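5'-tyrosyl-DNA phosphodiesterase (Caenorhabditis elegans, PDB 4FVA) belongs to the endonuclease/exonuclease/phosphatase family of DNase I-like proteins and holds a magnesium ion in its two-sheet alpha/beta fold. Local coordinates at residues A[46-51]-A[82-87]; A[87-92]-A[113-118]; A[118-123]-A[159-164]. One frame throughout, in Å; residues are numbered along the deposited sequence.

Contact 1. Residues A[46-51]-A[82-87]; sequences DILFLQ and AILVSK. With EDO (1,2-ethanediol), chain H.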
loop_
_atom_site.group_PDB
_atom_site.type_symbol
_atom_site.label_atom_id
_atom_site.label_comp_id
_atom_site.label_asym_id
_atom_site.label_seq_id
_atom_site.Cartn_x
_atom_site.Cartn_y
_atom_site.Cartn_z
ATOM N N ASP A 46 -8.835 -6.897 5.277
ATOM C CA ASP A 46 -10.042 -6.074 5.277
ATOM C C ASP A 46 -9.909 -4.944 4.281
ATOM O O ASP A 46 -10.885 -4.531 3.641
ATOM C CB ASP A 46 -10.304 -5.480 6.662
ATOM C CG ASP A 46 -10.548 -6.546 7.715
ATOM O OD1 ASP A 46 -11.421 -7.409 7.492
ATOM O OD2 ASP A 46 -9.864 -6.522 8.758
ATOM N N ILE A 47 -8.684 -4.445 4.160
ATOM C CA ILE A 47 -8.400 -3.290 3.325
ATOM C C ILE A 47 -7.147 -3.595 2.516
ATOM O O ILE A 47 -6.173 -4.120 3.050
ATOM C CB ILE A 47 -8.182 -2.024 4.183
ATOM C CG1 ILE A 47 -9.467 -1.672 4.949
ATOM C CG2 ILE A 47 -7.746 -0.838 3.320
ATOM C CD1 ILE A 47 -9.230 -0.695 6.088
ATOM N N LEU A 48 -7.181 -3.283 1.228
ATOM C CA LEU A 48 -6.048 -3.566 0.365
ATOM C C LEU A 48 -5.671 -2.355 -0.473
ATOM O O LEU A 48 -6.516 -1.800 -1.175
ATOM C CB LEU A 48 -6.358 -4.766 -0.538
ATOM C CG LEU A 48 -5.367 -5.096 -1.659
ATOM C CD1 LEU A 48 -4.052 -5.660 -1.063
ATOM C CD2 LEU A 48 -5.980 -6.089 -2.660
ATOM N N PHE A 49 -4.405 -1.945 -0.372
ATOM C CA PHE A 49 -3.822 -0.918 -1.236
ATOM C C PHE A 49 -3.024 -1.558 -2.377
ATOM O O PHE A 49 -2.168 -2.398 -2.122
ATOM C CB PHE A 49 -2.850 -0.042 -0.433
ATOM C CG PHE A 49 -3.502 0.860 0.582
ATOM C CD1 PHE A 49 -4.878 0.895 0.745
ATOM C CD2 PHE A 49 -2.713 1.685 1.385
ATOM C CE1 PHE A 49 -5.469 1.755 1.684
ATOM C CE2 PHE A 49 -3.292 2.542 2.328
ATOM C CZ PHE A 49 -4.674 2.579 2.476
ATOM N N LEU A 50 -3.269 -1.148 -3.621
ATOM C CA LEU A 50 -2.429 -1.585 -4.749
ATOM C C LEU A 50 -1.759 -0.391 -5.421
ATOM O O LEU A 50 -2.344 0.695 -5.476
ATOM C CB LEU A 50 -3.258 -2.327 -5.802
ATOM C CG LEU A 50 -4.033 -3.561 -5.321
ATOM C CD1 LEU A 50 -4.852 -4.130 -6.477
ATOM C CD2 LEU A 50 -3.044 -4.607 -4.782
ATOM N N GLN A 51 -0.551 -0.607 -5.944
ATOM C CA GLN A 51 0.132 0.370 -6.780
ATOM C C GLN A 51 0.623 -0.293 -8.072
ATOM O O GLN A 51 0.777 -1.520 -8.133
ATOM C CB GLN A 51 1.307 1.017 -6.028
ATOM C CG GLN A 51 0.970 1.545 -4.645
ATOM C CD GLN A 51 1.076 0.494 -3.554
ATOM O OE1 GLN A 51 1.937 -0.394 -3.614
ATOM N NE2 GLN A 51 0.194 0.593 -2.537
ATOM N N ALA A 82 -5.013 1.490 -6.486
ATOM C CA ALA A 82 -6.365 1.076 -6.142
ATOM C C ALA A 82 -6.482 0.913 -4.632
ATOM O O ALA A 82 -5.506 0.563 -3.956
ATOM C CB ALA A 82 -6.736 -0.224 -6.859
ATOM N N ILE A 83 -7.684 1.155 -4.116
ATOM C CA ILE A 83 -7.992 0.833 -2.732
ATOM C C ILE A 83 -9.209 -0.078 -2.764
ATOM O O ILE A 83 -10.232 0.272 -3.373
ATOM C CB ILE A 83 -8.294 2.108 -1.901
ATOM C CG1 ILE A 83 -7.089 3.068 -1.940
ATOM C CG2 ILE A 83 -8.666 1.746 -0.438
ATOM C CD1 ILE A 83 -7.313 4.362 -1.178
ATOM N N LEU A 84 -9.090 -1.250 -2.150
ATOM C CA LEU A 84 -10.212 -2.181 -2.061
ATOM C C LEU A 84 -10.626 -2.289 -0.609
ATOM O O LEU A 84 -9.774 -2.481 0.269
ATOM C CB LEU A 84 -9.843 -3.568 -2.606
ATOM C CG LEU A 84 -9.522 -3.720 -4.100
ATOM C CD1 LEU A 84 -8.139 -3.138 -4.451
ATOM C CD2 LEU A 84 -9.612 -5.186 -4.518
ATOM N N VAL A 85 -11.931 -2.184 -0.362
ATOM C CA VAL A 85 -12.466 -2.288 0.983
ATOM C C VAL A 85 -13.630 -3.270 1.067
ATOM O O VAL A 85 -14.329 -3.524 0.087
ATOM C CB VAL A 85 -12.931 -0.922 1.539
ATOM C CG1 VAL A 85 -11.742 0.067 1.660
ATOM C CG2 VAL A 85 -14.043 -0.359 0.657
ATOM N N SER A 86 -13.827 -3.814 2.257
ATOM C CA SER A 86 -14.997 -4.628 2.544
ATOM C C SER A 86 -16.275 -3.941 2.058
ATOM O O SER A 86 -16.355 -2.712 2.027
ATOM C CB SER A 86 -15.089 -4.858 4.052
ATOM O OG SER A 86 -16.352 -5.392 4.385
ATOM N N LYS A 87 -17.265 -4.726 1.646
ATOM C CA LYS A 87 -18.541 -4.145 1.222
ATOM C C LYS A 87 -19.258 -3.472 2.386
ATOM O O LYS A 87 -20.200 -2.705 2.184
ATOM C CB LYS A 87 -19.438 -5.190 0.553
ATOM C CG LYS A 87 -18.974 -5.529 -0.845
ATOM C CD LYS A 87 -19.491 -6.859 -1.302
ATOM C CE LYS A 87 -19.210 -7.033 -2.784
ATOM N NZ LYS A 87 -19.630 -5.820 -3.532
HETATM C C1 EDO H . -13.344 -9.564 2.467
HETATM O O1 EDO H . -14.505 -9.553 1.631
HETATM C C2 EDO H . -13.500 -8.496 3.541
HETATM O O2 EDO H . -14.891 -8.212 3.731
HETATM O O HOH W 1 -12.788 -2.904 4.957
#
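Leu84 sits against both Leu48 and Leu50 on one face of an antiparallel pair of strands whose directions differ by 167°. With CG beside its own backbone N (chi1 -66°), Leu84 sends CD1 to within 4.1 Å of Leu48 CD2 and 4.0 Å of Leu50 CD1. The Leu48 and Leu84 side chains run side by side in the same direction, whereas Leu50 crosses Leu84 obliquely and also packs through CB on Ala82 CB. Beneath these side chains the backbone is firmly paired. Leu48 N reaches Leu84 O at 2.9 Å and Leu84 N returns to Leu48 O at 2.8 Å. Leu50 and Ala82 exchange two further bonds, Ala82 N lying 3.0 Å from Leu50 O, and this oxygen also accepts from Asn124 ND2. On the other face the Phe49 ring lies alongside Ile83, CE1 being 3.8 Å from Ile83 CG2, and Leu122 and Leu111 of the second sheet pack onto that side. Pairing weakens at the end: Ser86 N makes a long, weak bond to Asp46 O, and a water bridges the two atoms. The pair belongs to the central beta sandwich of the DNase I-like fold, and strand 47-53 carries the magnesium ligand Glu52 just beyond Gln51.

Contact 2. Residues A[87-92]-A[113-118]; sequences KMFDVE and GSIGGL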
loop_
_atom_site.group_PDB
_atom_site.type_symbol
_atom_site.label_atom_id
_atom_site.label_comp_id
_atom_site.label_asym_id
_atom_site.label_seq_id
_atom_site.Cartn_x
_atom_site.Cartn_y
_atom_site.Cartn_z
ATOM N N LYS A 87 -17.265 -4.726 1.646
ATOM C CA LYS A 87 -18.541 -4.145 1.222
ATOM C C LYS A 87 -19.258 -3.472 2.386
ATOM O O LYS A 87 -20.200 -2.705 2.184
ATOM C CB LYS A 87 -19.438 -5.190 0.553
ATOM C CG LYS A 87 -18.974 -5.529 -0.845
ATOM C CD LYS A 87 -19.491 -6.859 -1.302
ATOM C CE LYS A 87 -19.210 -7.033 -2.784
ATOM N NZ LYS A 87 -19.630 -5.820 -3.532
ATOM N N MET A 88 -18.800 -3.765 3.602
ATOM C CA MET A 88 -19.340 -3.136 4.806
ATOM C C MET A 88 -18.755 -1.743 5.059
ATOM O O MET A 88 -19.243 -0.999 5.920
ATOM C CB MET A 88 -19.123 -4.029 6.028
ATOM C CG MET A 88 -20.274 -4.970 6.327
ATOM S SD MET A 88 -19.904 -6.016 7.759
ATOM C CE MET A 88 -18.538 -5.129 8.514
ATOM N N PHE A 89 -17.691 -1.407 4.337
ATOM C CA PHE A 89 -17.097 -0.080 4.442
ATOM C C PHE A 89 -18.053 0.921 3.783
ATOM O O PHE A 89 -18.374 0.807 2.599
ATOM C CB PHE A 89 -15.725 -0.093 3.756
ATOM C CG PHE A 89 -14.848 1.083 4.085
ATOM C CD1 PHE A 89 -15.000 2.293 3.435
ATOM C CD2 PHE A 89 -13.864 0.965 5.051
ATOM C CE1 PHE A 89 -14.173 3.371 3.720
ATOM C CE2 PHE A 89 -13.023 2.047 5.358
ATOM C CZ PHE A 89 -13.177 3.247 4.692
ATOM N N ASP A 90 -18.513 1.896 4.557
ATOM C CA ASP A 90 -19.420 2.920 4.047
ATOM C C ASP A 90 -18.589 4.097 3.553
ATOM O O ASP A 90 -17.999 4.826 4.355
ATOM C CB ASP A 90 -20.402 3.345 5.148
ATOM C CG ASP A 90 -21.496 4.291 4.644
ATOM O OD1 ASP A 90 -21.842 4.250 3.439
ATOM O OD2 ASP A 90 -22.035 5.055 5.474
ATOM N N VAL A 91 -18.533 4.275 2.235
ATOM C CA VAL A 91 -17.679 5.301 1.640
ATOM C C VAL A 91 -18.361 6.669 1.714
ATOM O O VAL A 91 -19.537 6.802 1.365
ATOM C CB VAL A 91 -17.309 4.988 0.161
ATOM C CG1 VAL A 91 -16.501 6.143 -0.474
ATOM C CG2 VAL A 91 -16.543 3.648 0.039
ATOM N N GLU A 92 -17.628 7.666 2.201
ATOM C CA GLU A 92 -18.137 9.037 2.252
ATOM C C GLU A 92 -17.512 9.900 1.139
ATOM O O GLU A 92 -18.199 10.701 0.504
ATOM C CB GLU A 92 -17.875 9.666 3.621
ATOM C CG GLU A 92 -18.427 11.082 3.753
ATOM C CD GLU A 92 -19.952 11.115 3.838
ATOM O OE1 GLU A 92 -20.535 10.244 4.526
ATOM O OE2 GLU A 92 -20.567 12.007 3.212
ATOM N N GLY A 113 -14.349 6.927 4.968
ATOM C CA GLY A 113 -15.606 6.258 5.229
ATOM C C GLY A 113 -15.653 5.811 6.667
ATOM O O GLY A 113 -15.038 6.414 7.541
ATOM N N SER A 114 -16.408 4.760 6.923
ATOM C CA SER A 114 -16.437 4.174 8.249
ATOM C C SER A 114 -16.782 2.698 8.151
ATOM O O SER A 114 -17.440 2.264 7.194
ATOM C CB SER A 114 -17.417 4.914 9.157
ATOM O OG SER A 114 -18.742 4.696 8.742
ATOM N N ILE A 115 -16.305 1.927 9.118
ATOM C CA ILE A 115 -16.696 0.528 9.228
ATOM C C ILE A 115 -17.195 0.406 10.640
ATOM O O ILE A 115 -16.455 0.685 11.593
ATOM C CB ILE A 115 -15.565 -0.479 8.969
ATOM C CG1 ILE A 115 -14.253 0.235 8.660
ATOM C CG2 ILE A 115 -15.965 -1.480 7.859
ATOM C CD1 ILE A 115 -13.048 -0.682 8.725
ATOM N N GLY A 116 -18.455 0.007 10.764
ATOM C CA GLY A 116 -19.137 0.050 12.038
ATOM C C GLY A 116 -19.304 1.516 12.388
ATOM O O GLY A 116 -19.755 2.317 11.560
ATOM N N GLY A 117 -18.939 1.877 13.609
ATOM C CA GLY A 117 -19.049 3.254 14.044
ATOM C C GLY A 117 -17.741 4.006 13.919
ATOM O O GLY A 117 -17.645 5.173 14.305
ATOM N N LEU A 118 -16.725 3.353 13.366
ATOM C CA LEU A 118 -15.404 3.958 13.379
ATOM C C LEU A 118 -15.062 4.677 12.078
ATOM O O LEU A 118 -15.123 4.102 10.989
ATOM C CB LEU A 118 -14.366 2.889 13.706
ATOM C CG LEU A 118 -12.968 3.400 13.993
ATOM C CD1 LEU A 118 -13.097 4.606 14.889
ATOM C CD2 LEU A 118 -12.193 2.312 14.712
#
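Met88 and Ile115 meet where the beta hairpin of strands 90-98 and 107-115 reaches its open end: Met88 O lies 3.8 Å from Ile115 CG2. Next along the chain, Phe89 supplies the main side-chain packing. Its CG is anti to the backbone N (chi1 -165°), which carries the ring across to the partner strand. There CD2 rests 3.7 Å from Ile115 CG1, CE1 comes within 3.6 Å of Gly113 CA, and Ser114 N stands 4.1 Å above one ring face, offset toward the rim. The ring can come this near because Gly113 has no side chain. Ile115 is modelled with chi1 near 0°, an eclipsed and perhaps uncertain conformation, and Val120 of the following strand packs against both Phe89 and Ile115. From Ile115 the chain reverses through a type II' turn ending at Leu118, with Gly116 at the positive-phi position, and so enters that strand. Asp90 forms the hydrogen-bonded pair with Ser114: its N donates to Ser114 O at 2.9 Å in a nearly straight bond, while Ser114 N returns to Asp90 O at 3.0 Å with a more bent N-H angle of 143°. Val91 faces Gly113 as a non-hydrogen-bonded pair and packs on Leu111. Beyond it Glu92, whose backbone bonds with Glu112, brings its N to 3.9 Å from Gly113 CA.

Contact 3. Residues A[118-123]-A[159-164]; sequences LKVFLL and LVFFGG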
loop_
_atom_site.group_PDB
_atom_site.type_symbol
_atom_site.label_atom_id
_atom_site.label_comp_id
_atom_site.label_asym_id
_atom_site.label_seq_id
_atom_site.Cartn_x
_atom_site.Cartn_y
_atom_site.Cartn_z
ATOM N N LEU A 118 -16.725 3.353 13.366
ATOM C CA LEU A 118 -15.404 3.958 13.379
ATOM C C LEU A 118 -15.062 4.677 12.078
ATOM O O LEU A 118 -15.123 4.102 10.989
ATOM C CB LEU A 118 -14.366 2.889 13.706
ATOM C CG LEU A 118 -12.968 3.400 13.993
ATOM C CD1 LEU A 118 -13.097 4.606 14.889
ATOM C CD2 LEU A 118 -12.193 2.312 14.712
ATOM N N LYS A 119 -14.740 5.961 12.207
ATOM C CA LYS A 119 -14.327 6.774 11.073
ATOM C C LYS A 119 -12.968 6.282 10.605
ATOM O O LYS A 119 -12.080 6.043 11.428
ATOM C CB LYS A 119 -14.251 8.245 11.475
ATOM C CG LYS A 119 -14.076 9.197 10.320
ATOM C CD LYS A 119 -15.400 9.398 9.572
ATOM C CE LYS A 119 -15.287 10.461 8.488
ATOM N NZ LYS A 119 -16.599 10.721 7.837
ATOM N N VAL A 120 -12.808 6.105 9.293
ATOM C CA VAL A 120 -11.553 5.596 8.744
ATOM C C VAL A 120 -11.121 6.408 7.538
ATOM O O VAL A 120 -11.923 6.630 6.635
ATOM C CB VAL A 120 -11.676 4.123 8.305
ATOM C CG1 VAL A 120 -10.339 3.624 7.795
ATOM C CG2 VAL A 120 -12.166 3.261 9.453
ATOM N N PHE A 121 -9.871 6.866 7.540
ATOM C CA PHE A 121 -9.265 7.507 6.369
ATOM C C PHE A 121 -8.183 6.597 5.804
ATOM O O PHE A 121 -7.318 6.114 6.541
ATOM C CB PHE A 121 -8.676 8.883 6.718
ATOM C CG PHE A 121 -9.718 9.936 7.014
ATOM C CD1 PHE A 121 -10.321 10.007 8.265
ATOM C CD2 PHE A 121 -10.064 10.879 6.039
ATOM C CE1 PHE A 121 -11.288 10.991 8.540
ATOM C CE2 PHE A 121 -11.009 11.864 6.297
ATOM C CZ PHE A 121 -11.628 11.919 7.555
ATOM N N LEU A 122 -8.242 6.363 4.496
ATOM C CA LEU A 122 -7.280 5.511 3.811
ATOM C C LEU A 122 -6.551 6.374 2.803
ATOM O O LEU A 122 -7.186 6.960 1.923
ATOM C CB LEU A 122 -7.995 4.362 3.088
ATOM C CG LEU A 122 -8.887 3.475 3.970
ATOM C CD1 LEU A 122 -9.554 2.345 3.176
ATOM C CD2 LEU A 122 -8.052 2.929 5.117
ATOM N N LEU A 123 -5.229 6.452 2.930
ATOM C CA LEU A 123 -4.404 7.233 2.015
ATOM C C LEU A 123 -3.338 6.347 1.369
ATOM O O LEU A 123 -2.436 5.851 2.046
ATOM C CB LEU A 123 -3.749 8.402 2.751
ATOM C CG LEU A 123 -4.689 9.434 3.396
ATOM C CD1 LEU A 123 -5.191 8.973 4.764
ATOM C CD2 LEU A 123 -3.995 10.785 3.494
ATOM N N LEU A 159 -9.520 6.406 12.766
ATOM C CA LEU A 159 -8.393 5.576 12.334
ATOM C C LEU A 159 -7.885 6.139 11.017
ATOM O O LEU A 159 -8.669 6.358 10.086
ATOM C CB LEU A 159 -8.843 4.137 12.099
ATOM C CG LEU A 159 -8.582 3.089 13.173
ATOM C CD1 LEU A 159 -9.012 1.707 12.680
ATOM C CD2 LEU A 159 -7.115 3.099 13.546
ATOM N N VAL A 160 -6.588 6.419 10.946
ATOM C CA VAL A 160 -5.994 6.908 9.710
ATOM C C VAL A 160 -4.870 5.954 9.276
ATOM O O VAL A 160 -3.932 5.687 10.048
ATOM C CB VAL A 160 -5.439 8.347 9.879
ATOM C CG1 VAL A 160 -4.843 8.842 8.580
ATOM C CG2 VAL A 160 -6.538 9.302 10.351
ATOM N N PHE A 161 -4.963 5.441 8.050
ATOM C CA PHE A 161 -3.898 4.604 7.482
ATOM C C PHE A 161 -3.275 5.290 6.272
ATOM O O PHE A 161 -3.960 5.590 5.282
ATOM C CB PHE A 161 -4.427 3.215 7.077
ATOM C CG PHE A 161 -4.942 2.407 8.242
ATOM C CD1 PHE A 161 -4.070 1.931 9.204
ATOM C CD2 PHE A 161 -6.307 2.147 8.381
ATOM C CE1 PHE A 161 -4.535 1.201 10.294
ATOM C CE2 PHE A 161 -6.789 1.411 9.468
ATOM C CZ PHE A 161 -5.894 0.935 10.428
ATOM N N PHE A 162 -1.973 5.524 6.344
ATOM C CA PHE A 162 -1.254 6.089 5.204
ATOM C C PHE A 162 -0.075 5.224 4.781
ATOM O O PHE A 162 0.731 4.823 5.624
ATOM C CB PHE A 162 -0.742 7.487 5.516
ATOM C CG PHE A 162 0.312 7.943 4.561
ATOM C CD1 PHE A 162 -0.015 8.280 3.252
ATOM C CD2 PHE A 162 1.636 7.976 4.951
ATOM C CE1 PHE A 162 0.974 8.677 2.352
ATOM C CE2 PHE A 162 2.630 8.376 4.063
ATOM C CZ PHE A 162 2.295 8.722 2.759
ATOM N N GLY A 163 0.030 4.944 3.479
ATOM C CA GLY A 163 1.172 4.203 2.973
ATOM C C GLY A 163 1.082 3.839 1.499
ATOM O O GLY A 163 0.401 4.506 0.706
ATOM N N GLY A 164 1.777 2.764 1.144
ATOM C CA GLY A 164 1.874 2.307 -0.222
ATOM C C GLY A 164 3.326 2.053 -0.543
ATOM O O GLY A 164 4.138 1.728 0.339
#
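Strands 118-123 and 159-163 run parallel, their axes 4.7 Å apart and 12° from alignment, joined by five backbone hydrogen bonds from Leu159 N to Lys119 O at one end to Gly163 N to Leu123 O at the other. In the usual parallel pattern, Leu159 and Phe161 each use both N and O toward the first strand; the bond from Phe161 N to Phe121 O, at 2.9 Å, is almost straight.

Leu159 has the most surface buried here. Its side chain meets that of Leu118 at about a right angle, CD1 lying 3.8 Å from Leu118 CD2. On the same face Leu122 and Phe161 lie side by side: Leu122 CD2 touches the ring edge at CD2 of Phe161, 3.8 Å away, and Val120 CG1 is near the ring plane at 4.3 Å from the same Phe161 CD2. This face turns to the other sheet, where Val14 and Val16 cover Phe161 and the ring of Phe254 meets it at about 50°.

The opposite face is built by Phe121, Val160, Leu123 and Phe162. Leu123 reaches diagonally back with CD1 to Val160 CG1, 3.8 Å away, while Leu123 CB lies in the plane of the Phe162 ring, at the edge, 3.8 Å from Phe162 CD1. With CG anti to the backbone N (chi1 163°), Phe162 holds that edge beside Leu123. Ile151, Val148 and Cys144 of helix 134-154 pack on the aromatic and valine side chains of this face. The strands and the helix connecting them thus form a beta-alpha-beta crossover, with the helix on the outside of the second sheet of the DNase I-like sandwich.

The three contacts follow one another along the chain, with centres 11 to 13 Å apart. Contact 1 lies in the six-stranded sheet; contacts 2 and 3 lie in the other sheet, joined edge to edge because strands 107-115 and 118-126 are neighbours. Lys87 is common to contacts 1 and 2, where the chain passes from one sheet to the other, and Leu118 to contacts 2 and 3. Contacts 1 and 3 meet face to face across the sandwich: Leu122 CD1 lies 3.5 Å from Val85 CG1 and 3.7 Å from Ile47 CG2. They thus enclose part of the buried interior between the sheets, while contact 2 lies toward the periphery, with the magnesium site at the other end.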